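PDB 4YAR: 2-hydroxyethylphosphonate dioxygenase from Streptomyces viridochromogenes, which uses a non-heme ferrous iron and dioxygen to convert 2-hydroxyethylphosphonate to hydroxymethylphosphonate and formate, a step in the biosynthesis of the antibiotic phosphinothricin tripeptide. Local coordinates for residues Thr319-Ser324 against Phe338-Ala343; Arg315-Tyr320 against Ala348-His353; Arg167-Asp172 against Thr305-Ser310. The protein carries 1 engineered substitution. All coordinates share one frame; numbering follows the deposited sequence.

Contact 1 of 3, residues Thr319-Ser324 against Phe338-Ala343; sequences TYEAAS and FLRVDA
Glu-321 and Arg-340 form a hydrogen-bonded antiparallel pair whose backbones exchange two bonds: the N of Arg-340 lies 2.8 Å from Glu-321 O, and the return bond runs from Glu-321 N to Arg-340 O at 3.1 Å. Two residues further on, Ala-323 and Phe-338 repeat the pattern, Phe-338 N reaching Ala-323 O at 2.8 Å. At the other end, beyond Glu-321 and Arg-340, the strands part, and a water bridges the gap, donating to Thr-319 O (2.7 Å) and accepting from Asp-342 N.

The side chains of Glu-321 and Arg-340 run out together on one face, both with CG anti to the backbone N (chi1 -156° and -152°). This brings the opposed charges abreast in a salt bridge, long at 3.5 Å between Glu-321 OE2 and Arg-340 NH1, with the carboxylate and guanidinium planes 64° apart. Long, flexible ionic chains suit this partly exposed position. Ala-323, on the same face, has only a methyl, which lies beside the Phe-338 ring, CB 4.1 Å from CD2.

The other face is mainly apolar in its contacts between the strands. In the non-hydrogen-bonded pair between the two bonded ones, Leu-339 turns its CD2 onto the methyl of Ala-322, 3.7 Å from that CB, while the beta-branched Val-341 lies alongside Tyr-320, its CG2 near ring atom CD1.

These two strands make a beta hairpin in the seven-stranded antiparallel sheet. Strand 315-317 pairs with the outer side of 320-324, and strand 400-407 with the far side of 335-343. Trp-168 and Thr-170 pack on Arg-340 and Phe-338 respectively, while strand 394-397 meets Tyr-320 and Val-341 on the other face.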
# COMPACT_ATOMS: atom_id res chain seq x y z
N THR A 319 0.46 -19.82 -16.02
CA THR A 319 0.99 -21.12 -15.61
C THR A 319 0.76 -21.47 -14.16
O THR A 319 1.16 -22.55 -13.74
CB THR A 319 2.49 -21.20 -15.84
OG1 THR A 319 3.14 -20.07 -15.20
CG2 THR A 319 2.74 -21.24 -17.36
N TYR A 320 0.13 -20.57 -13.42
CA TYR A 320 -0.10 -20.79 -11.99
C TYR A 320 -1.51 -21.20 -11.71
O TYR A 320 -2.35 -21.02 -12.54
CB TYR A 320 0.26 -19.48 -11.21
CG TYR A 320 1.58 -18.90 -11.64
CD1 TYR A 320 2.77 -19.47 -11.23
CD2 TYR A 320 1.65 -17.80 -12.50
CE1 TYR A 320 3.97 -18.97 -11.63
CE2 TYR A 320 2.87 -17.29 -12.93
CZ TYR A 320 4.03 -17.88 -12.48
OH TYR A 320 5.29 -17.45 -12.81
N GLU A 321 -1.76 -21.81 -10.53
CA GLU A 321 -3.10 -21.86 -9.95
C GLU A 321 -3.18 -20.81 -8.82
O GLU A 321 -2.25 -20.67 -8.07
CB GLU A 321 -3.48 -23.27 -9.50
CG GLU A 321 -5.01 -23.49 -9.44
CD GLU A 321 -5.46 -24.84 -8.89
OE1 GLU A 321 -6.67 -25.03 -8.69
OE2 GLU A 321 -4.62 -25.72 -8.65
N ALA A 322 -4.25 -20.03 -8.81
CA ALA A 322 -4.35 -18.89 -7.85
C ALA A 322 -5.58 -19.03 -7.01
O ALA A 322 -6.59 -19.49 -7.47
CB ALA A 322 -4.33 -17.56 -8.60
N ALA A 323 -5.52 -18.61 -5.73
CA ALA A 323 -6.71 -18.49 -4.95
C ALA A 323 -6.60 -17.16 -4.15
O ALA A 323 -5.50 -16.72 -3.80
CB ALA A 323 -6.77 -19.64 -3.96
N SER A 324 -7.75 -16.57 -3.88
CA SER A 324 -7.81 -15.28 -3.22
C SER A 324 -7.72 -15.30 -1.74
O SER A 324 -8.33 -16.11 -1.08
CB SER A 324 -9.14 -14.58 -3.57
OG SER A 324 -9.34 -14.50 -4.99
N PHE A 338 -2.88 -16.73 -2.84
CA PHE A 338 -2.12 -18.00 -2.75
C PHE A 338 -1.81 -18.42 -4.19
O PHE A 338 -2.72 -18.41 -5.03
CB PHE A 338 -2.89 -19.10 -2.08
CG PHE A 338 -3.46 -18.79 -0.73
CD1 PHE A 338 -2.72 -19.02 0.44
CD2 PHE A 338 -4.78 -18.39 -0.59
CE1 PHE A 338 -3.29 -18.76 1.69
CE2 PHE A 338 -5.38 -18.24 0.69
CZ PHE A 338 -4.58 -18.36 1.82
N LEU A 339 -0.56 -18.75 -4.46
CA LEU A 339 -0.13 -19.24 -5.80
C LEU A 339 0.51 -20.64 -5.75
O LEU A 339 1.50 -20.87 -5.08
CB LEU A 339 0.83 -18.32 -6.46
CG LEU A 339 0.44 -16.90 -6.80
CD1 LEU A 339 1.55 -16.24 -7.54
CD2 LEU A 339 -0.83 -16.90 -7.69
N ARG A 340 -0.06 -21.54 -6.51
CA ARG A 340 0.55 -22.86 -6.77
C ARG A 340 1.39 -22.84 -8.07
O ARG A 340 0.89 -22.43 -9.10
CB ARG A 340 -0.60 -23.86 -6.86
CG ARG A 340 -0.27 -25.26 -6.47
CD ARG A 340 -1.42 -26.16 -6.85
NE ARG A 340 -1.63 -27.19 -5.85
CZ ARG A 340 -2.40 -28.27 -6.02
NH1 ARG A 340 -3.06 -28.47 -7.17
NH2 ARG A 340 -2.52 -29.16 -5.03
N VAL A 341 2.67 -23.26 -7.98
CA VAL A 341 3.59 -23.28 -9.09
C VAL A 341 3.81 -24.78 -9.44
O VAL A 341 3.98 -25.59 -8.55
CB VAL A 341 4.96 -22.63 -8.68
CG1 VAL A 341 5.90 -22.55 -9.85
CG2 VAL A 341 4.71 -21.24 -8.08
N ASP A 342 3.84 -25.10 -10.71
CA ASP A 342 4.01 -26.51 -11.12
C ASP A 342 4.64 -26.68 -12.50
O ASP A 342 3.97 -27.19 -13.38
CB ASP A 342 2.62 -27.21 -11.10
CG ASP A 342 1.63 -26.69 -12.21
OD1 ASP A 342 1.79 -25.58 -12.78
OD2 ASP A 342 0.65 -27.42 -12.51
N ALA A 343 5.90 -26.29 -12.67
CA ALA A 343 6.66 -26.55 -13.92
C ALA A 343 8.16 -26.08 -13.88
O ALA A 343 8.50 -25.15 -13.14
CB ALA A 343 5.93 -25.93 -15.13
O HOH W 1 3.46 -23.09 -12.49

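Contact 2 of 3, residues Arg315-Tyr320 against Ala348-His353; sequences RTFGTY and ADLIDH
The Tyr-320 ring is met at its edge, near its plane, by the carbonyl oxygen of Ala-348, while Thr-319 OG1 stands over the centre of one face, 3.5 Å above it. The side chains of Leu-350 and Tyr-320 approach from opposite directions, CD2 of the leucine standing obliquely to the ring, 3.6 Å from Tyr-320 CE2. The same methyl also reaches a second ring, 3.7 Å from CE2 of Phe-317, so one leucine branch fills the angle between two aromatics. Phe-317 arrives there because its CG is anti to the backbone N (chi1 -177°), which carries the ring out from the strand toward the loop.

Two hydrogen bonds clamp Ala-348. Its N-H points almost straight at Thr-319 OG1, 2.9 Å from N to oxygen with an angle of 169° at the hydrogen. Its carbonyl accepts from Tyr-320 OH at 3.0 Å, in the carbonyl plane. The tyrosine oxygen is also bonded to Trp-396 N, and the two partners together probably hold the phenol in place.

The methyl of Ala-348 faces the turn and lies 3.9 Å from Gly-318 CA. The lack of a side chain there lets the loop come so close, and the positive phi of Gly-318 (56°) is that of the second residue of a type II' turn, a conformation glycine adopts easily. That turn runs from Phe-317 to Tyr-320, closed by backbone bonds in both directions between its end residues. Type II' turns are characteristic of two-residue beta hairpins, here joining strand 315-317, outermost in the sheet within this chain, to 320-324.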
# COMPACT_ATOMS: atom_id res chain seq x y z
N ARG A 315 -8.57 -20.58 -9.50
CA ARG A 315 -8.52 -20.38 -10.96
C ARG A 315 -7.15 -20.57 -11.53
O ARG A 315 -6.14 -20.39 -10.85
CB ARG A 315 -9.08 -19.01 -11.42
CG ARG A 315 -8.18 -17.79 -11.08
CD ARG A 315 -8.70 -17.18 -9.80
NE ARG A 315 -7.88 -16.09 -9.24
CZ ARG A 315 -7.99 -15.67 -7.97
NH1 ARG A 315 -8.83 -16.25 -7.10
NH2 ARG A 315 -7.19 -14.74 -7.55
N THR A 316 -7.10 -20.90 -12.82
CA THR A 316 -5.84 -20.83 -13.55
C THR A 316 -5.48 -19.38 -13.87
O THR A 316 -6.34 -18.64 -14.26
CB THR A 316 -5.91 -21.66 -14.83
OG1 THR A 316 -6.25 -22.98 -14.46
CG2 THR A 316 -4.56 -21.71 -15.57
N PHE A 317 -4.25 -19.00 -13.58
CA PHE A 317 -3.67 -17.70 -13.87
C PHE A 317 -2.35 -17.92 -14.59
O PHE A 317 -1.29 -18.14 -13.99
CB PHE A 317 -3.50 -16.87 -12.58
CG PHE A 317 -2.96 -15.49 -12.83
CD1 PHE A 317 -3.67 -14.60 -13.62
CD2 PHE A 317 -1.76 -15.11 -12.31
CE1 PHE A 317 -3.18 -13.35 -13.91
CE2 PHE A 317 -1.26 -13.83 -12.59
CZ PHE A 317 -1.95 -13.00 -13.39
N GLY A 318 -2.39 -17.86 -15.94
CA GLY A 318 -1.23 -18.25 -16.76
C GLY A 318 -0.79 -19.68 -16.44
O GLY A 318 -1.57 -20.58 -16.48
N THR A 319 0.46 -19.82 -16.02
CA THR A 319 0.99 -21.12 -15.61
C THR A 319 0.76 -21.47 -14.16
O THR A 319 1.16 -22.55 -13.74
CB THR A 319 2.49 -21.20 -15.84
OG1 THR A 319 3.14 -20.07 -15.20
CG2 THR A 319 2.74 -21.24 -17.36
N TYR A 320 0.13 -20.57 -13.42
CA TYR A 320 -0.10 -20.79 -11.99
C TYR A 320 -1.51 -21.20 -11.71
O TYR A 320 -2.35 -21.02 -12.54
CB TYR A 320 0.26 -19.48 -11.21
CG TYR A 320 1.58 -18.90 -11.64
CD1 TYR A 320 2.77 -19.47 -11.23
CD2 TYR A 320 1.65 -17.80 -12.50
CE1 TYR A 320 3.97 -18.97 -11.63
CE2 TYR A 320 2.87 -17.29 -12.93
CZ TYR A 320 4.03 -17.88 -12.48
OH TYR A 320 5.29 -17.45 -12.81
N ALA A 348 4.75 -18.18 -16.70
CA ALA A 348 3.97 -17.03 -17.25
C ALA A 348 4.65 -15.85 -16.61
O ALA A 348 5.08 -15.92 -15.38
CB ALA A 348 2.47 -17.08 -16.89
N ASP A 349 4.83 -14.80 -17.42
CA ASP A 349 5.55 -13.66 -16.90
C ASP A 349 4.56 -12.92 -16.00
O ASP A 349 3.36 -12.82 -16.34
CB ASP A 349 6.15 -12.77 -18.01
CG ASP A 349 7.57 -13.24 -18.43
OD1 ASP A 349 7.87 -14.42 -18.23
OD2 ASP A 349 8.46 -12.45 -18.88
N LEU A 350 5.04 -12.56 -14.82
CA LEU A 350 4.35 -11.64 -13.93
C LEU A 350 4.95 -10.25 -14.04
O LEU A 350 6.19 -10.05 -14.00
CB LEU A 350 4.42 -12.17 -12.49
CG LEU A 350 3.93 -13.59 -12.34
CD1 LEU A 350 4.36 -14.16 -11.00
CD2 LEU A 350 2.43 -13.75 -12.50
N ILE A 351 4.07 -9.27 -14.17
CA ILE A 351 4.42 -7.84 -14.27
C ILE A 351 3.23 -7.25 -13.45
O ILE A 351 2.06 -7.48 -13.74
CB ILE A 351 4.58 -7.27 -15.71
CG1 ILE A 351 5.32 -8.23 -16.67
CG2 ILE A 351 5.46 -6.01 -15.69
CD1 ILE A 351 5.58 -7.71 -18.11
N ASP A 352 3.52 -6.59 -12.35
CA ASP A 352 2.48 -5.99 -11.57
C ASP A 352 2.65 -4.47 -11.58
O ASP A 352 3.74 -4.00 -11.66
CB ASP A 352 2.57 -6.42 -10.09
CG ASP A 352 1.82 -7.70 -9.77
OD1 ASP A 352 2.37 -8.72 -10.17
OD2 ASP A 352 0.81 -7.68 -8.95
N HIS A 353 1.58 -3.73 -11.40
CA HIS A 353 1.70 -2.25 -11.42
C HIS A 353 2.17 -1.53 -10.13
O HIS A 353 2.16 -0.28 -10.04
CB HIS A 353 0.43 -1.65 -11.95
CG HIS A 353 -0.72 -1.73 -11.01
ND1 HIS A 353 -0.84 -0.91 -9.92
CD2 HIS A 353 -1.87 -2.47 -11.07
CE1 HIS A 353 -1.98 -1.16 -9.31
NE2 HIS A 353 -2.64 -2.05 -10.01

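Contact 3 of 3, residues Arg167-Asp172 against Thr305-Ser310; sequences RWITGD and TTIEDS
A helix N-terminus meets a loop here: Thr-306 is the N-cap of helix 307-312, and Asp-172 of the 167-172 loop takes up an amide of its first turn. OD1 of Asp-172 accepts from Ile-307 N at 3.0 Å, approached nearly along the C-O direction, though the bond is bent to 140° at the hydrogen. Its other oxygen, OD2, is bound by the N of His-160, itself a ligand of a bound cadmium ion, so the carboxylate spans two pieces of backbone. A buried aspartate suits the place because the positive end of the helix dipole would probably favour its negative charge.

Within the helix start, Thr-306 and Asp-309 form a capping box. Asp-309 N donates to Thr-306 OG1 at 2.9 Å, while Thr-306 N bonds in return to Asp-309 OD2, which it meets from above the carboxylate plane. The threonine oxygen sits between the backbone N and the carbonyl carbon (chi1 62°), which brings it almost in line with the Asp-309 N-H.

Packing completes the joint. Ile-307 lays CG1 over the backbone of Gly-171, 3.6 Å from its C; glycine suits the almost fully extended chain there (phi 172°). Ile-169 sends CG2 against Ser-310 CB at 3.7 Å and toward CG2 of Ile-307, so the branched isoleucine packs against the side of the helix that carries both residues. A water donates to both Gly-171 O (2.9 Å) and Ser-310 OG, and the serine hydroxyl is also hydrogen-bonded to Ser-324 O.

Backbone pairing of Thr-305 with Ser-173 and of Asp-172 with Asn-137 sets the two segments beside the six-stranded sheet. The site is a classic capping box, supplemented at the helix N-terminus by an aspartate from a distant part of the chain.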
# COMPACT_ATOMS: atom_id res chain seq x y z
N ARG A 167 -3.36 -27.67 0.93
CA ARG A 167 -2.75 -26.90 1.94
C ARG A 167 -1.99 -25.71 1.37
O ARG A 167 -1.50 -24.87 2.12
CB ARG A 167 -1.79 -27.76 2.75
CG ARG A 167 -2.46 -28.96 3.41
CD ARG A 167 -3.12 -28.65 4.74
NE ARG A 167 -2.19 -28.76 5.86
CZ ARG A 167 -2.28 -29.54 6.94
NH1 ARG A 167 -3.29 -30.37 7.16
NH2 ARG A 167 -1.34 -29.46 7.84
N TRP A 168 -1.86 -25.63 0.05
CA TRP A 168 -1.40 -24.39 -0.56
C TRP A 168 -2.32 -23.20 -0.18
O TRP A 168 -1.91 -22.03 -0.20
CB TRP A 168 -1.22 -24.58 -2.05
CG TRP A 168 -2.42 -24.78 -2.86
CD1 TRP A 168 -3.08 -25.94 -3.03
CD2 TRP A 168 -3.08 -23.79 -3.68
NE1 TRP A 168 -4.16 -25.75 -3.91
CE2 TRP A 168 -4.16 -24.44 -4.33
CE3 TRP A 168 -2.86 -22.45 -3.94
CZ2 TRP A 168 -5.03 -23.78 -5.17
CZ3 TRP A 168 -3.69 -21.79 -4.84
CH2 TRP A 168 -4.77 -22.46 -5.45
N ILE A 169 -3.57 -23.50 0.14
CA ILE A 169 -4.45 -22.52 0.80
C ILE A 169 -4.29 -22.80 2.25
O ILE A 169 -4.73 -23.86 2.78
CB ILE A 169 -5.92 -22.66 0.34
CG1 ILE A 169 -6.03 -22.47 -1.18
CG2 ILE A 169 -6.84 -21.79 1.22
CD1 ILE A 169 -7.34 -22.86 -1.87
N THR A 170 -3.54 -21.94 2.93
CA THR A 170 -3.01 -22.28 4.22
C THR A 170 -4.05 -22.17 5.36
O THR A 170 -3.99 -22.91 6.37
CB THR A 170 -1.77 -21.41 4.57
OG1 THR A 170 -2.15 -20.02 4.75
CG2 THR A 170 -0.72 -21.52 3.50
N GLY A 171 -5.01 -21.26 5.19
CA GLY A 171 -5.93 -20.88 6.26
C GLY A 171 -6.83 -19.70 5.93
O GLY A 171 -6.77 -19.16 4.86
N ASP A 172 -7.66 -19.35 6.88
CA ASP A 172 -8.52 -18.19 6.78
C ASP A 172 -7.66 -16.92 6.68
O ASP A 172 -6.50 -16.86 7.22
CB ASP A 172 -9.41 -18.07 8.04
CG ASP A 172 -10.54 -19.13 8.17
OD1 ASP A 172 -10.88 -19.89 7.25
OD2 ASP A 172 -11.08 -19.25 9.31
N THR A 305 -12.35 -13.99 5.02
CA THR A 305 -12.30 -14.95 3.91
C THR A 305 -11.89 -16.33 4.46
O THR A 305 -10.81 -16.48 5.05
CB THR A 305 -11.34 -14.52 2.84
OG1 THR A 305 -11.76 -13.27 2.31
CG2 THR A 305 -11.19 -15.50 1.71
N THR A 306 -12.79 -17.30 4.31
CA THR A 306 -12.55 -18.64 4.88
C THR A 306 -11.72 -19.46 3.91
O THR A 306 -11.56 -19.12 2.75
CB THR A 306 -13.86 -19.42 5.11
OG1 THR A 306 -14.53 -19.62 3.86
CG2 THR A 306 -14.76 -18.69 6.04
N ILE A 307 -11.22 -20.59 4.40
CA ILE A 307 -10.55 -21.56 3.54
C ILE A 307 -11.46 -21.92 2.34
O ILE A 307 -11.01 -21.98 1.18
CB ILE A 307 -10.23 -22.80 4.35
CG1 ILE A 307 -9.14 -22.45 5.41
CG2 ILE A 307 -9.66 -23.87 3.50
CD1 ILE A 307 -9.32 -23.22 6.71
N GLU A 308 -12.70 -22.18 2.63
CA GLU A 308 -13.63 -22.60 1.60
C GLU A 308 -13.89 -21.49 0.61
O GLU A 308 -13.95 -21.77 -0.60
CB GLU A 308 -14.94 -23.10 2.19
CG GLU A 308 -14.73 -24.47 2.81
CD GLU A 308 -15.96 -25.04 3.50
OE1 GLU A 308 -16.69 -24.27 4.20
OE2 GLU A 308 -16.16 -26.27 3.36
N ASP A 309 -14.01 -20.25 1.09
CA ASP A 309 -14.04 -19.11 0.15
C ASP A 309 -12.82 -19.17 -0.77
O ASP A 309 -12.90 -18.99 -2.01
CB ASP A 309 -14.01 -17.71 0.86
CG ASP A 309 -15.25 -17.34 1.68
OD1 ASP A 309 -16.42 -17.72 1.38
OD2 ASP A 309 -15.09 -16.61 2.71
N SER A 310 -11.61 -19.34 -0.23
CA SER A 310 -10.46 -19.32 -1.08
C SER A 310 -10.47 -20.52 -2.08
O SER A 310 -10.13 -20.39 -3.24
CB SER A 310 -9.14 -19.31 -0.27
OG SER A 310 -9.11 -18.14 0.48
O HOH W 2 -7.88 -17.17 3.10

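Contacts 1 and 2 are continuous: they share Thr-319 and Tyr-320, their centres lie 8 Å apart, and Arg-315 O is 2.8 Å from Ala-322 N. Contact 3, centred 14 Å from contact 1, reaches the same hairpin from its helix, with Ser-310 OG 2.7 Å from Ser-324 O, and from its loop, with Trp-168 O 3.2 Å from Phe-338 CD1. Contacts 2 and 3 do not touch, their nearest atoms being about 6 Å apart. None of the three includes the iron ligands His-129 and His-182. Bound cadmium ions lie about 6 Å from the Ile-307 side chain and about 14 Å from that of Phe-338, and contact 3 touches the cadmium ligand His-160.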